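Local coordinates for inositol monophosphatase family protein (Staphylococcus aureus, PDB 5I3S) that probably hydrolyses the phosphate ester of inositol monophosphate or related sugar phosphates, at residues A[12-17]-A[98-103]; A[122-127]-A[184-189]; A[211-216]-A[239-244]. All coordinates share one frame; numbering follows the deposited sequence.

Contact 1: residues A[12-17]-A[98-103]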
ATOM      1  N   GLN A  12      21.488  -9.475  -2.539  1.00 20.18           N
ATOM      2  CA  GLN A  12      21.864  -8.280  -1.783  1.00 21.14           C
ATOM      3  C   GLN A  12      22.836  -7.395  -2.564  1.00 21.95           C
ATOM      4  O   GLN A  12      22.655  -6.191  -2.675  1.00 23.72           O
ATOM      5  CB  GLN A  12      22.443  -8.667  -0.433  1.00 20.67           C
ATOM      6  CG  GLN A  12      21.376  -9.108   0.531  1.00 21.35           C
ATOM      7  CD  GLN A  12      21.940  -9.763   1.792  1.00 24.78           C
ATOM      8  OE1 GLN A  12      22.388 -10.926   1.774  1.00 27.32           O
ATOM      9  NE2 GLN A  12      21.896  -9.040   2.895  1.00 24.98           N
ATOM     10  N   GLU A  13      23.813  -8.021  -3.176  1.00 23.33           N
ATOM     11  CA  GLU A  13      24.784  -7.318  -3.970  1.00 26.26           C
ATOM     12  C   GLU A  13      24.138  -6.689  -5.229  1.00 24.80           C
ATOM     13  O   GLU A  13      24.426  -5.526  -5.574  1.00 24.50           O
ATOM     14  CB  GLU A  13      25.949  -8.299  -4.257  1.00 30.46           C
ATOM     15  CG  GLU A  13      27.214  -7.709  -4.875  1.00 35.54           C
ATOM     16  CD  GLU A  13      27.673  -6.438  -4.219  1.00 38.01           C
ATOM     17  OE1 GLU A  13      27.818  -6.423  -2.980  1.00 37.32           O
ATOM     18  OE2 GLU A  13      27.857  -5.444  -4.963  1.00 48.43           O
ATOM     19  N   ALA A  14      23.243  -7.431  -5.890  1.00 23.43           N
ATOM     20  CA  ALA A  14      22.413  -6.889  -6.989  1.00 21.94           C
ATOM     21  C   ALA A  14      21.563  -5.704  -6.516  1.00 22.57           C
ATOM     22  O   ALA A  14      21.299  -4.799  -7.287  1.00 21.29           O
ATOM     23  CB  ALA A  14      21.518  -7.961  -7.575  1.00 20.84           C
ATOM     24  N   GLY A  15      21.130  -5.705  -5.253  1.00 23.32           N
ATOM     25  CA  GLY A  15      20.403  -4.544  -4.701  1.00 25.02           C
ATOM     26  C   GLY A  15      21.280  -3.290  -4.658  1.00 26.04           C
ATOM     27  O   GLY A  15      20.868  -2.221  -5.108  1.00 25.73           O
ATOM     28  N   ILE A  16      22.514  -3.452  -4.151  1.00 25.44           N
ATOM     29  CA  ILE A  16      23.493  -2.366  -4.136  1.00 23.51           C
ATOM     30  C   ILE A  16      23.734  -1.759  -5.520  1.00 24.67           C
ATOM     31  O   ILE A  16      23.825  -0.544  -5.661  1.00 22.93           O
ATOM     32  CB  ILE A  16      24.794  -2.805  -3.431  1.00 21.04           C
ATOM     33  CG1 ILE A  16      24.505  -2.904  -1.934  1.00 19.53           C
ATOM     34  CG2 ILE A  16      25.948  -1.842  -3.683  1.00 20.45           C
ATOM     35  CD1 ILE A  16      25.639  -3.413  -1.085  1.00 18.93           C
ATOM     36  N   ARG A  17      23.809  -2.603  -6.535  1.00 26.62           N
ATOM     37  CA  ARG A  17      23.935  -2.105  -7.907  1.00 27.63           C
ATOM     38  C   ARG A  17      22.703  -1.397  -8.440  1.00 26.22           C
ATOM     39  O   ARG A  17      22.864  -0.487  -9.254  1.00 24.60           O
ATOM     40  CB  ARG A  17      24.346  -3.217  -8.849  1.00 29.08           C
ATOM     41  CG  ARG A  17      25.730  -3.719  -8.506  1.00 31.55           C
ATOM     42  CD  ARG A  17      26.001  -5.059  -9.157  1.00 35.32           C
ATOM     43  NE  ARG A  17      26.218  -4.946 -10.606  1.00 36.48           N
ATOM     44  CZ  ARG A  17      27.356  -5.237 -11.255  1.00 36.88           C
ATOM     45  NH1 ARG A  17      28.450  -5.668 -10.623  1.00 38.11           N
ATOM     46  NH2 ARG A  17      27.398  -5.091 -12.568  1.00 35.67           N
ATOM     47  N   PHE A  98       9.619  -1.823  -4.331  1.00 15.96           N
ATOM     48  CA  PHE A  98       9.850  -2.786  -5.384  1.00 16.22           C
ATOM     49  C   PHE A  98      10.880  -3.778  -4.907  1.00 16.14           C
ATOM     50  O   PHE A  98      11.741  -3.437  -4.114  1.00 16.42           O
ATOM     51  CB  PHE A  98      10.383  -2.119  -6.655  1.00 17.68           C
ATOM     52  CG  PHE A  98      11.679  -1.361  -6.456  1.00 17.87           C
ATOM     53  CD1 PHE A  98      12.920  -2.011  -6.545  1.00 18.83           C
ATOM     54  CD2 PHE A  98      11.655  -0.023  -6.190  1.00 18.08           C
ATOM     55  CE1 PHE A  98      14.113  -1.322  -6.371  1.00 18.46           C
ATOM     56  CE2 PHE A  98      12.843   0.687  -6.018  1.00 18.76           C
ATOM     57  CZ  PHE A  98      14.070   0.040  -6.103  1.00 18.84           C
ATOM     58  N   ALA A  99      10.804  -5.001  -5.404  1.00 15.54           N
ATOM     59  CA  ALA A  99      11.708  -6.051  -4.920  1.00 16.90           C
ATOM     60  C   ALA A  99      12.449  -6.763  -6.056  1.00 16.79           C
ATOM     61  O   ALA A  99      11.938  -6.841  -7.144  1.00 17.31           O
ATOM     62  CB  ALA A  99      10.933  -7.063  -4.086  1.00 16.24           C
ATOM     63  N   ILE A 100      13.642  -7.263  -5.784  1.00 16.25           N
ATOM     64  CA  ILE A 100      14.174  -8.341  -6.597  1.00 17.22           C
ATOM     65  C   ILE A 100      13.666  -9.642  -5.946  1.00 17.45           C
ATOM     66  O   ILE A 100      13.610  -9.732  -4.700  1.00 17.18           O
ATOM     67  CB  ILE A 100      15.706  -8.386  -6.632  1.00 18.20           C
ATOM     68  CG1 ILE A 100      16.325  -7.018  -6.914  1.00 18.12           C
ATOM     69  CG2 ILE A 100      16.174  -9.423  -7.662  1.00 18.55           C
ATOM     70  CD1 ILE A 100      17.782  -6.912  -6.489  1.00 18.18           C
ATOM     71  N   SER A 101      13.253 -10.596  -6.788  1.00 17.11           N
ATOM     72  CA  SER A 101      12.707 -11.879  -6.364  1.00 16.42           C
ATOM     73  C   SER A 101      13.416 -13.049  -7.045  1.00 17.34           C
ATOM     74  O   SER A 101      13.518 -13.089  -8.246  1.00 16.67           O
ATOM     75  CB  SER A 101      11.221 -11.964  -6.741  1.00 15.68           C
ATOM     76  OG  SER A 101      10.594 -13.161  -6.256  1.00 14.06           O
ATOM     77  N   ILE A 102      13.828 -14.042  -6.274  1.00 19.79           N
ATOM     78  CA  ILE A 102      14.580 -15.188  -6.801  1.00 20.58           C
ATOM     79  C   ILE A 102      13.990 -16.401  -6.168  1.00 21.96           C
ATOM     80  O   ILE A 102      13.938 -16.488  -4.953  1.00 22.46           O
ATOM     81  CB  ILE A 102      16.096 -15.119  -6.451  1.00 20.80           C
ATOM     82  CG1 ILE A 102      16.797 -14.114  -7.372  1.00 20.41           C
ATOM     83  CG2 ILE A 102      16.776 -16.467  -6.558  1.00 20.53           C
ATOM     84  CD1 ILE A 102      18.242 -13.829  -7.029  1.00 20.89           C
ATOM     85  N   GLY A 103      13.488 -17.308  -7.003  1.00 22.11           N
ATOM     86  CA  GLY A 103      13.076 -18.612  -6.544  1.00 22.14           C
ATOM     87  C   GLY A 103      14.025 -19.623  -7.149  1.00 22.24           C
ATOM     88  O   GLY A 103      14.437 -19.522  -8.327  1.00 22.20           O
TER

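Contact 2: residues A[122-127]-A[184-189]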
ATOM      1  N   VAL A 122      15.635  -4.841   3.288  1.00 21.52           N
ATOM      2  CA  VAL A 122      15.036  -5.960   4.007  1.00 20.96           C
ATOM      3  C   VAL A 122      14.887  -7.139   3.063  1.00 20.16           C
ATOM      4  O   VAL A 122      14.184  -7.071   2.053  1.00 19.58           O
ATOM      5  CB  VAL A 122      13.652  -5.616   4.605  1.00 23.33           C
ATOM      6  CG1 VAL A 122      13.096  -6.805   5.382  1.00 22.03           C
ATOM      7  CG2 VAL A 122      13.692  -4.352   5.515  1.00 24.33           C
ATOM      8  N   LEU A 123      15.570  -8.208   3.384  1.00 20.47           N
ATOM      9  CA  LEU A 123      15.588  -9.401   2.581  1.00 20.60           C
ATOM     10  C   LEU A 123      14.701 -10.372   3.275  1.00 20.60           C
ATOM     11  O   LEU A 123      14.980 -10.735   4.413  1.00 19.30           O
ATOM     12  CB  LEU A 123      16.985  -9.970   2.531  1.00 21.15           C
ATOM     13  CG  LEU A 123      17.136 -11.334   1.837  1.00 21.61           C
ATOM     14  CD1 LEU A 123      16.855 -11.211   0.360  1.00 23.22           C
ATOM     15  CD2 LEU A 123      18.525 -11.855   2.054  1.00 21.51           C
ATOM     16  N   TYR A 124      13.620 -10.789   2.604  1.00 20.61           N
ATOM     17  CA  TYR A 124      12.839 -11.923   3.090  1.00 19.56           C
ATOM     18  C   TYR A 124      13.396 -13.182   2.426  1.00 18.97           C
ATOM     19  O   TYR A 124      13.706 -13.184   1.244  1.00 19.16           O
ATOM     20  CB  TYR A 124      11.339 -11.732   2.831  1.00 20.34           C
ATOM     21  CG  TYR A 124      10.789 -10.372   3.373  1.00 20.49           C
ATOM     22  CD1 TYR A 124      10.241 -10.278   4.650  1.00 20.12           C
ATOM     23  CD2 TYR A 124      10.807  -9.230   2.580  1.00 18.48           C
ATOM     24  CE1 TYR A 124       9.766  -9.062   5.152  1.00 21.51           C
ATOM     25  CE2 TYR A 124      10.326  -8.023   3.047  1.00 19.44           C
ATOM     26  CZ  TYR A 124       9.806  -7.932   4.320  1.00 19.90           C
ATOM     27  OH  TYR A 124       9.353  -6.737   4.778  1.00 19.43           O
ATOM     28  N   HIS A 125      13.495 -14.257   3.184  1.00 19.53           N
ATOM     29  CA  HIS A 125      14.156 -15.456   2.718  1.00 20.81           C
ATOM     30  C   HIS A 125      13.797 -16.702   3.550  1.00 21.04           C
ATOM     31  O   HIS A 125      13.338 -16.614   4.704  1.00 19.73           O
ATOM     32  CB  HIS A 125      15.691 -15.240   2.612  1.00 21.43           C
ATOM     33  CG  HIS A 125      16.344 -14.950   3.920  1.00 23.78           C
ATOM     34  ND1 HIS A 125      17.223 -15.822   4.528  1.00 24.82           N
ATOM     35  CD2 HIS A 125      16.235 -13.883   4.749  1.00 24.48           C
ATOM     36  CE1 HIS A 125      17.614 -15.305   5.686  1.00 25.24           C
ATOM     37  NE2 HIS A 125      17.038 -14.127   5.834  1.00 24.49           N
ATOM     38  N   ALA A 126      13.991 -17.855   2.910  1.00 21.54           N
ATOM     39  CA  ALA A 126      13.489 -19.153   3.393  1.00 23.06           C
ATOM     40  C   ALA A 126      14.140 -20.249   2.570  1.00 25.19           C
ATOM     41  O   ALA A 126      14.242 -20.130   1.343  1.00 26.62           O
ATOM     42  CB  ALA A 126      11.989 -19.223   3.234  1.00 22.61           C
ATOM     43  N   LYS A 127      14.656 -21.267   3.225  1.00 27.41           N
ATOM     44  CA  LYS A 127      15.088 -22.467   2.515  1.00 30.88           C
ATOM     45  C   LYS A 127      13.997 -23.426   2.819  1.00 27.95           C
ATOM     46  O   LYS A 127      13.552 -23.451   3.957  1.00 26.51           O
ATOM     47  CB  LYS A 127      16.456 -22.954   3.008  1.00 34.41           C
ATOM     48  CG  LYS A 127      16.862 -24.333   2.497  1.00 37.63           C
ATOM     49  CD  LYS A 127      18.316 -24.673   2.811  1.00 42.98           C
ATOM     50  CE  LYS A 127      18.616 -26.187   2.795  1.00 45.89           C
ATOM     51  NZ  LYS A 127      17.756 -27.042   1.920  1.00 47.64           N
ATOM     52  N   ALA A 184       3.701  -7.667  -6.454  1.00 15.27           N
ATOM     53  CA  ALA A 184       3.179  -8.977  -6.158  1.00 15.20           C
ATOM     54  C   ALA A 184       4.027  -9.780  -5.193  1.00 15.20           C
ATOM     55  O   ALA A 184       3.490 -10.380  -4.254  1.00 13.44           O
ATOM     56  CB  ALA A 184       2.920  -9.744  -7.438  1.00 15.93           C
ATOM     57  N   ALA A 185       5.348  -9.741  -5.385  1.00 15.38           N
ATOM     58  CA  ALA A 185       6.262 -10.477  -4.509  1.00 15.47           C
ATOM     59  C   ALA A 185       6.216  -9.963  -3.069  1.00 16.26           C
ATOM     60  O   ALA A 185       6.203 -10.776  -2.094  1.00 16.11           O
ATOM     61  CB  ALA A 185       7.679 -10.387  -5.051  1.00 15.58           C
ATOM     62  N   LEU A 186       6.184  -8.626  -2.931  1.00 15.23           N
ATOM     63  CA  LEU A 186       5.997  -7.991  -1.604  1.00 15.50           C
ATOM     64  C   LEU A 186       4.590  -8.196  -1.019  1.00 15.06           C
ATOM     65  O   LEU A 186       4.429  -8.279   0.185  1.00 14.77           O
ATOM     66  CB  LEU A 186       6.395  -6.510  -1.616  1.00 15.30           C
ATOM     67  CG  LEU A 186       7.919  -6.350  -1.745  1.00 16.56           C
ATOM     68  CD1 LEU A 186       8.287  -4.913  -2.162  1.00 17.55           C
ATOM     69  CD2 LEU A 186       8.636  -6.780  -0.466  1.00 16.44           C
ATOM     70  N   GLU A 187       3.570  -8.296  -1.861  1.00 14.97           N
ATOM     71  CA  GLU A 187       2.212  -8.622  -1.352  1.00 14.19           C
ATOM     72  C   GLU A 187       2.096 -10.060  -0.810  1.00 13.71           C
ATOM     73  O   GLU A 187       1.414 -10.309   0.175  1.00 13.46           O
ATOM     74  CB  GLU A 187       1.135  -8.300  -2.399  1.00 13.38           C
ATOM     75  CG  GLU A 187       0.872  -6.794  -2.482  1.00 13.43           C
ATOM     76  CD  GLU A 187       0.433  -6.312  -3.844  1.00 13.97           C
ATOM     77  OE1 GLU A 187       0.991  -6.741  -4.899  1.00 15.30           O
ATOM     78  OE2 GLU A 187      -0.472  -5.488  -3.868  1.00 13.54           O
ATOM     79  N   ILE A 188       2.761 -10.997  -1.467  1.00 14.32           N
ATOM     80  CA  ILE A 188       2.791 -12.396  -1.033  1.00 14.20           C
ATOM     81  C   ILE A 188       3.606 -12.464   0.277  1.00 14.33           C
ATOM     82  O   ILE A 188       3.211 -13.108   1.212  1.00 14.58           O
ATOM     83  CB  ILE A 188       3.407 -13.269  -2.156  1.00 14.49           C
ATOM     84  CG1 ILE A 188       2.487 -13.339  -3.366  1.00 14.12           C
ATOM     85  CG2 ILE A 188       3.777 -14.683  -1.680  1.00 14.97           C
ATOM     86  CD1 ILE A 188       3.167 -13.968  -4.586  1.00 14.41           C
ATOM     87  N   VAL A 189       4.732 -11.775   0.357  1.00 15.32           N
ATOM     88  CA  VAL A 189       5.417 -11.619   1.656  1.00 16.43           C
ATOM     89  C   VAL A 189       4.554 -10.929   2.743  1.00 17.12           C
ATOM     90  O   VAL A 189       4.629 -11.342   3.899  1.00 17.12           O
ATOM     91  CB  VAL A 189       6.745 -10.875   1.495  1.00 16.69           C
ATOM     92  CG1 VAL A 189       7.297 -10.385   2.829  1.00 16.67           C
ATOM     93  CG2 VAL A 189       7.732 -11.777   0.801  1.00 17.55           C
TER

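Contact 3: residues A[211-216]-A[239-244]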
ATOM      1  N   GLY A 211       9.701 -16.779  -5.596  1.00 20.84           N
ATOM      2  CA  GLY A 211      10.404 -16.494  -4.318  1.00 19.40           C
ATOM      3  C   GLY A 211       9.446 -16.359  -3.187  1.00 19.34           C
ATOM      4  O   GLY A 211       9.597 -17.023  -2.159  1.00 19.97           O
ATOM      5  N   GLY A 212       8.411 -15.524  -3.372  1.00 18.75           N
ATOM      6  CA  GLY A 212       7.463 -15.302  -2.315  1.00 19.02           C
ATOM      7  C   GLY A 212       6.800 -16.565  -1.769  1.00 20.53           C
ATOM      8  O   GLY A 212       6.497 -16.659  -0.560  1.00 19.90           O
ATOM      9  N   LEU A 213       6.530 -17.502  -2.686  1.00 22.37           N
ATOM     10  CA  LEU A 213       5.814 -18.734  -2.374  1.00 23.83           C
ATOM     11  C   LEU A 213       6.551 -19.625  -1.361  1.00 23.48           C
ATOM     12  O   LEU A 213       5.920 -20.227  -0.501  1.00 22.67           O
ATOM     13  CB  LEU A 213       5.551 -19.522  -3.638  1.00 24.16           C
ATOM     14  CG  LEU A 213       4.129 -19.969  -3.816  1.00 29.21           C
ATOM     15  CD1 LEU A 213       3.086 -18.842  -3.750  1.00 26.81           C
ATOM     16  CD2 LEU A 213       4.089 -20.674  -5.167  1.00 32.33           C
ATOM     17  N   VAL A 214       7.874 -19.661  -1.447  1.00 22.36           N
ATOM     18  CA  VAL A 214       8.684 -20.510  -0.545  1.00 22.91           C
ATOM     19  C   VAL A 214       8.586 -19.974   0.873  1.00 21.72           C
ATOM     20  O   VAL A 214       8.420 -20.747   1.841  1.00 23.45           O
ATOM     21  CB  VAL A 214      10.168 -20.594  -1.022  1.00 24.32           C
ATOM     22  CG1 VAL A 214      11.029 -21.462  -0.098  1.00 25.46           C
ATOM     23  CG2 VAL A 214      10.239 -21.122  -2.457  1.00 25.35           C
ATOM     24  N   ILE A 215       8.626 -18.645   0.986  1.00 20.76           N
ATOM     25  CA  ILE A 215       8.504 -17.930   2.273  1.00 20.90           C
ATOM     26  C   ILE A 215       7.104 -18.159   2.883  1.00 21.45           C
ATOM     27  O   ILE A 215       6.941 -18.543   4.056  1.00 21.48           O
ATOM     28  CB  ILE A 215       8.858 -16.411   2.076  1.00 20.67           C
ATOM     29  CG1 ILE A 215      10.346 -16.253   1.686  1.00 20.37           C
ATOM     30  CG2 ILE A 215       8.582 -15.611   3.333  1.00 20.36           C
ATOM     31  CD1 ILE A 215      10.710 -15.019   0.899  1.00 19.64           C
ATOM     32  N   LEU A 216       6.088 -17.961   2.067  1.00 20.88           N
ATOM     33  CA  LEU A 216       4.713 -18.217   2.465  1.00 20.93           C
ATOM     34  C   LEU A 216       4.548 -19.607   3.017  1.00 19.98           C
ATOM     35  O   LEU A 216       3.963 -19.790   4.052  1.00 20.99           O
ATOM     36  CB  LEU A 216       3.789 -18.069   1.216  1.00 21.49           C
ATOM     37  CG  LEU A 216       2.292 -17.786   1.302  1.00 21.88           C
ATOM     38  CD1 LEU A 216       1.441 -18.749   0.499  1.00 24.46           C
ATOM     39  CD2 LEU A 216       1.768 -17.611   2.715  1.00 24.17           C
ATOM     40  N   ILE A 239      -3.928 -16.291  -8.929  1.00 15.34           N
ATOM     41  CA  ILE A 239      -3.243 -16.368  -7.619  1.00 16.76           C
ATOM     42  C   ILE A 239      -4.242 -16.047  -6.520  1.00 16.43           C
ATOM     43  O   ILE A 239      -4.917 -15.024  -6.580  1.00 14.49           O
ATOM     44  CB  ILE A 239      -2.111 -15.294  -7.493  1.00 18.20           C
ATOM     45  CG1 ILE A 239      -1.059 -15.459  -8.558  1.00 18.72           C
ATOM     46  CG2 ILE A 239      -1.423 -15.350  -6.104  1.00 20.01           C
ATOM     47  CD1 ILE A 239      -0.129 -16.655  -8.364  1.00 18.78           C
ATOM     48  N   LEU A 240      -4.344 -16.946  -5.553  1.00 17.22           N
ATOM     49  CA  LEU A 240      -4.981 -16.684  -4.244  1.00 17.71           C
ATOM     50  C   LEU A 240      -4.062 -17.250  -3.155  1.00 17.27           C
ATOM     51  O   LEU A 240      -3.721 -18.422  -3.187  1.00 18.83           O
ATOM     52  CB  LEU A 240      -6.340 -17.350  -4.178  1.00 18.33           C
ATOM     53  CG  LEU A 240      -7.058 -17.336  -2.832  1.00 19.59           C
ATOM     54  CD1 LEU A 240      -7.477 -15.906  -2.565  1.00 20.83           C
ATOM     55  CD2 LEU A 240      -8.259 -18.298  -2.714  1.00 19.00           C
ATOM     56  N   VAL A 241      -3.639 -16.405  -2.226  1.00 17.31           N
ATOM     57  CA  VAL A 241      -2.771 -16.784  -1.116  1.00 15.50           C
ATOM     58  C   VAL A 241      -3.320 -16.197   0.161  1.00 16.16           C
ATOM     59  O   VAL A 241      -3.990 -15.136   0.164  1.00 15.63           O
ATOM     60  CB  VAL A 241      -1.307 -16.362  -1.288  1.00 15.18           C
ATOM     61  CG1 VAL A 241      -0.719 -16.965  -2.553  1.00 15.41           C
ATOM     62  CG2 VAL A 241      -1.118 -14.869  -1.295  1.00 16.23           C
ATOM     63  N   GLY A 242      -3.073 -16.908   1.246  1.00 15.37           N
ATOM     64  CA  GLY A 242      -3.637 -16.514   2.506  1.00 16.36           C
ATOM     65  C   GLY A 242      -3.260 -17.461   3.638  1.00 15.63           C
ATOM     66  O   GLY A 242      -2.611 -18.478   3.423  1.00 14.39           O
ATOM     67  N   ASN A 243      -3.710 -17.123   4.824  1.00 16.54           N
ATOM     68  CA  ASN A 243      -3.733 -18.089   5.913  1.00 18.16           C
ATOM     69  C   ASN A 243      -4.723 -19.198   5.536  1.00 19.44           C
ATOM     70  O   ASN A 243      -5.641 -18.984   4.744  1.00 21.60           O
ATOM     71  CB  ASN A 243      -4.004 -17.419   7.277  1.00 18.19           C
ATOM     72  CG  ASN A 243      -5.434 -16.892   7.475  1.00 19.24           C
ATOM     73  OD1 ASN A 243      -6.411 -17.651   7.556  1.00 20.25           O
ATOM     74  ND2 ASN A 243      -5.547 -15.595   7.689  1.00 19.61           N
ATOM     75  N   ARG A 244      -4.448 -20.401   6.007  1.00 21.11           N
ATOM     76  CA  ARG A 244      -5.237 -21.607   5.718  1.00 22.23           C
ATOM     77  C   ARG A 244      -6.689 -21.382   5.787  1.00 20.62           C
ATOM     78  O   ARG A 244      -7.399 -21.577   4.802  1.00 19.52           O
ATOM     79  CB  ARG A 244      -4.841 -22.746   6.644  1.00 24.74           C
ATOM     80  CG  ARG A 244      -3.599 -23.416   6.112  1.00 28.70           C
ATOM     81  CD  ARG A 244      -2.857 -24.337   7.070  1.00 32.86           C
ATOM     82  NE  ARG A 244      -1.664 -24.764   6.342  1.00 39.72           N
ATOM     83  CZ  ARG A 244      -1.629 -25.676   5.358  1.00 42.87           C
ATOM     84  NH1 ARG A 244      -2.712 -26.364   5.006  1.00 44.48           N
ATOM     85  NH2 ARG A 244      -0.478 -25.927   4.727  1.00 44.13           N
TER

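Contact 1: residues A[12-17]-A[98-103]
Ile100 reaches from strand 99-106 end-on into the flank of helix 2-24, where its CD1 methyl meets Ala14 and Gly15. The methyl lies alongside the helix backbone, 3.8 Å from Gly15 N to Ile100 CD1, and it also meets the methyl of Ala14, with Ala14 CB and Ile100 CD1 4.0 Å apart. The isoleucine can reach this far because CG1 stands anti to its own carbonyl carbon (chi1 -48°) and the chain then runs on extended to CD1 (chi2 160°). Residue size fits the site. Gly15, with no side chain, leaves its N and CA bare to the methyl, and Ala14, whose CB points toward the strand, adds a single carbon; the CA atoms of Gly15 and Ile100 are 7.5 Å apart. No hydrogen bond crosses between the segments; it is a buried contact of van der Waals packing, part methyl on methyl and part methyl on main chain. In the fold it fastens helix 2-24 to the third strand of the seven-stranded sheet. Helix 37-56 closes in beside it, with Phe48 and Ile49 against Ala14 and Ile49 also on Ile100, while Ile11 and Ile18 of helix 2-24 also touch Ile100, whose backbone pairs with Tyr116 of the adjacent strand.

Contact 2: residues A[122-127]-A[184-189]
Tyr124 and Val189 join the seven-stranded sheet to helix 184-193 within the layered alpha/beta sugar phosphatase fold, and their meeting is a CH-pi contact. Val189 CG1 sits over the middle of the Tyr124 ring, 3.4 Å from its centroid and only 9° off the ring normal, so one methyl touches all six ring carbons. The valine presents that branch by holding CG1 anti to its backbone N (chi1 165°), which leaves CG2 for the tyrosine's own CB, at 4.1 Å from Val189 CG2 to Tyr124 CB. A beta-branched residue suits the place: its two short methyls cover both the ring and the root of the same side chain. On the other face lies Val122 CG1, offset toward the rim, so the ring is held between two valine methyls. The looser part is toward Leu186, which is partly exposed, as is Tyr124 itself; here the two side chains cross at about a right angle and the leucine adds much less burial than Val189. Val189 also rests on Val115 of strand 109-117, and Ile215 of helix 206-218 packs against Tyr124. At the looser end the approach is oblique to the ring, with Leu186 CD2 standing 4.1 Å from Tyr124 CE2.

Contact 3: residues A[211-216]-A[239-244]
With its CG roughly anti to the backbone N (chi1 -158°), Leu216 swings its isobutyl group out from helix 206-218 toward strand 237-242, where Val241 waits with CG1 anti to its carbonyl carbon (chi1 -58°). Leu213, one turn earlier on the same helix, has a chi1 of -130°, away from the usual staggered values; with this torsion and the bend at chi2, CD1 ends near the strand although the CB does not point there. Both leucines therefore converge on one valine. Leu216 CD1 lies across the branch point, 4.1 Å from Val241 CB, and as far from Val241 CG1; the two side chains meet at a slant. The second leucine gives a lighter touch to the same methyl, with Leu213 CD1 4.4 Å from Val241 CG1. Long, flexible leucines suit the helix, for the nearest CA atoms, those of Leu216 and Val241, are 8.4 Å apart, and a compact valine suits the strand that receives them. Gly242 follows without a side chain, and part of its surface is also buried by the helix segment. This is helix-on-sheet packing in the layered alpha/beta sugar phosphatase fold, with helix 206-218 laid on the five-stranded sheet. Ala223 of strand 222-224 touches all three apolar side chains, while Tyr199 of strand 198-201 packs on Val241 from the strand beside it. Because no hydrogen bond or charge links the two segments, the helix is held on this sheet by dispersion and by the burial of hydrocarbon, apolar packing that needs no polar partner in a buried place.

All three contacts tie a helix to a sheet without a hydrogen bond between the segments, yet their places differ. Contacts 1 and 3 are fully buried, whereas contact 2 is only partly so and alone uses an aromatic ring. Contacts 1 and 2 reach the same seven-stranded sheet through different strands, and Leu186 of contact 2 packs on Ala99 of contact 1. Contact 3 belongs to the five-stranded sheet, but its helix 206-218 also touches strand 122-127, with Ile215 CG1 3.7 Å from Ala126 CB. Helix 184-193 likewise touches strand 198-201 of the five-stranded sheet, through Ile188 on Tyr199. Helices 184-193 and 206-218 thus lie between the two sheets, while helix 2-24 packs against the seven-stranded sheet.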